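PDB 3PG1: mitogen-activated protein kinase, putative (Map kinase-like protein) from Leishmania major, which probably binds ATP and phosphorylates serine and threonine residues of its substrates, as expected of a MAP kinase. Local coordinates for residues G236-F239 / Y240-L243. Numbering follows the deposited sequence.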
ATOM      1  N   GLY A 236     -19.942  -1.605  -0.850  1.00 33.79           N
ATOM      2  CA  GLY A 236     -20.726  -1.564  -2.071  1.00 34.29           C
ATOM      3  C   GLY A 236     -20.292  -2.616  -3.072  1.00 37.03           C
ATOM      4  O   GLY A 236     -19.234  -3.226  -2.923  1.00 38.57           O
ATOM      5  N   SER A 237     -21.063  -2.783  -4.121  1.00 30.32           N
ATOM      6  CA  SER A 237     -20.752  -3.765  -5.169  1.00 29.89           C
ATOM      7  C   SER A 237     -20.775  -3.156  -6.561  1.00 33.66           C
ATOM      8  O   SER A 237     -20.538  -3.871  -7.543  1.00 31.72           O
ATOM      9  CB  SER A 237     -21.735  -4.924  -5.102  1.00 34.06           C
ATOM     10  OG  SER A 237     -23.049  -4.480  -5.410  1.00 38.03           O
ATOM     11  N   THR A 238     -21.164  -1.875  -6.675  1.00 30.83           N
ATOM     12  CA  THR A 238     -21.269  -1.224  -7.988  1.00 30.51           C
ATOM     13  C   THR A 238     -20.850   0.203  -7.833  1.00 32.69           C
ATOM     14  O   THR A 238     -20.800   0.723  -6.712  1.00 31.45           O
ATOM     15  CB  THR A 238     -22.723  -1.239  -8.606  1.00 30.67           C
ATOM     16  OG1 THR A 238     -23.584  -0.356  -7.870  1.00 33.01           O
ATOM     17  CG2 THR A 238     -23.360  -2.638  -8.700  1.00 28.17           C
ATOM     18  N   PHE A 239     -20.623   0.876  -8.957  1.00 29.05           N
ATOM     19  CA  PHE A 239     -20.294   2.300  -8.971  1.00 29.12           C
ATOM     20  C   PHE A 239     -21.403   3.107  -8.223  1.00 34.73           C
ATOM     21  O   PHE A 239     -21.086   3.921  -7.371  1.00 33.00           O
ATOM     22  CB  PHE A 239     -20.199   2.760 -10.455  1.00 30.01           C
ATOM     23  CG  PHE A 239     -20.114   4.256 -10.654  1.00 30.15           C
ATOM     24  CD1 PHE A 239     -18.882   4.902 -10.682  1.00 31.47           C
ATOM     25  CD2 PHE A 239     -21.255   5.001 -10.926  1.00 31.61           C
ATOM     26  CE1 PHE A 239     -18.809   6.289 -10.858  1.00 30.75           C
ATOM     27  CE2 PHE A 239     -21.183   6.380 -11.096  1.00 32.71           C
ATOM     28  CZ  PHE A 239     -19.953   7.014 -11.083  1.00 29.94           C
ATOM     29  N   TYR A 240     -22.694   2.869  -8.539  1.00 29.97           N
ATOM     30  CA  TYR A 240     -23.757   3.661  -7.904  1.00 30.14           C
ATOM     31  C   TYR A 240     -23.992   3.337  -6.446  1.00 34.34           C
ATOM     32  O   TYR A 240     -24.214   4.250  -5.643  1.00 32.27           O
ATOM     33  CB  TYR A 240     -25.086   3.551  -8.667  1.00 32.49           C
ATOM     34  CG  TYR A 240     -25.044   4.062 -10.091  1.00 33.44           C
ATOM     35  CD1 TYR A 240     -24.980   5.428 -10.359  1.00 35.28           C
ATOM     36  CD2 TYR A 240     -25.111   3.187 -11.171  1.00 32.93           C
ATOM     37  CE1 TYR A 240     -24.980   5.905 -11.665  1.00 36.07           C
ATOM     38  CE2 TYR A 240     -25.092   3.656 -12.481  1.00 34.53           C
ATOM     39  CZ  TYR A 240     -25.028   5.017 -12.724  1.00 37.30           C
ATOM     40  OH  TYR A 240     -25.080   5.495 -14.007  1.00 37.09           O
ATOM     41  N   ASN A 241     -23.994   2.045  -6.104  1.00 31.29           N
ATOM     42  CA  ASN A 241     -24.304   1.654  -4.752  1.00 31.02           C
ATOM     43  C   ASN A 241     -23.173   1.912  -3.776  1.00 35.08           C
ATOM     44  O   ASN A 241     -23.434   2.087  -2.589  1.00 33.33           O
ATOM     45  CB  ASN A 241     -25.003   0.292  -4.657  1.00 29.02           C
ATOM     46  CG  ASN A 241     -24.098  -0.927  -4.723  1.00 36.04           C
ATOM     47  OD1 ASN A 241     -23.009  -0.927  -4.197  1.00 31.35           O
ATOM     48  ND2 ASN A 241     -24.555  -2.010  -5.353  1.00 31.64           N
ATOM     49  N   GLN A 242     -21.930   2.008  -4.286  1.00 31.18           N
ATOM     50  CA  GLN A 242     -20.752   2.370  -3.485  1.00 27.70           C
ATOM     51  C   GLN A 242     -20.875   3.866  -3.170  1.00 30.56           C
ATOM     52  O   GLN A 242     -20.734   4.290  -2.017  1.00 30.44           O
ATOM     53  CB  GLN A 242     -19.436   2.109  -4.281  1.00 27.72           C
ATOM     54  CG  GLN A 242     -18.133   2.469  -3.471  1.00 28.23           C
ATOM     55  CD  GLN A 242     -17.876   1.505  -2.316  1.00 41.94           C
ATOM     56  OE1 GLN A 242     -18.269   0.351  -2.348  1.00 38.95           O
ATOM     57  NE2 GLN A 242     -17.164   1.932  -1.291  1.00 32.27           N
ATOM     58  N   LEU A 243     -21.170   4.665  -4.181  1.00 29.18           N
ATOM     59  CA  LEU A 243     -21.365   6.117  -3.963  1.00 29.22           C
ATOM     60  C   LEU A 243     -22.560   6.394  -3.066  1.00 32.47           C
ATOM     61  O   LEU A 243     -22.484   7.299  -2.227  1.00 32.20           O
ATOM     62  CB  LEU A 243     -21.480   6.893  -5.275  1.00 29.37           C
ATOM     63  CG  LEU A 243     -20.135   7.078  -6.042  1.00 33.17           C
ATOM     64  CD1 LEU A 243     -20.373   7.668  -7.426  1.00 31.89           C
ATOM     65  CD2 LEU A 243     -19.072   7.943  -5.208  1.00 32.38           C
TER
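T238 and N241 form a capping box at the start of helix 239-250. T238, the N-cap, takes N241 N on OG1 at 3.0 Å, while OD1 of N241 reaches back to T238 N at 3.2 Å, a donor well above the carbonyl plane. With chi1 81°, N241 CG lies between its backbone N and carbonyl carbon, and the amide turns back over the loop. S237 holds both amide ends: its N meets OD1 in the carbonyl plane on a lone pair (2.7 Å), and ND2 points almost straight at S237 OG (2.9 Å, 175°). Three of these bonds grip the amide; the fourth caps N241 N. The backbone hydrogen bonds of the first turn follow, Q242 N to T238 O and L243 N to F239 O. Q242, bent at chi2, brings OE1 to G236 N in a weak bond, and its NE2 binds F234 O.

The F239 ring turns its edge to Y240, planes at 84° and F239 CD2 over the centre of the Y240 face. L243 CD1 makes a CH-pi contact over a face of F239, 4.0 Å from the centroid.

This cap opens the αG helix of the C-terminal lobe, after helix 214-229. G236 O accepts from R197 NE and W198 NE1, just before the APE motif; F239 and L243 pack on V205 of helix 202-205, and Y240 OH bonds Y269 O of helix 264-269.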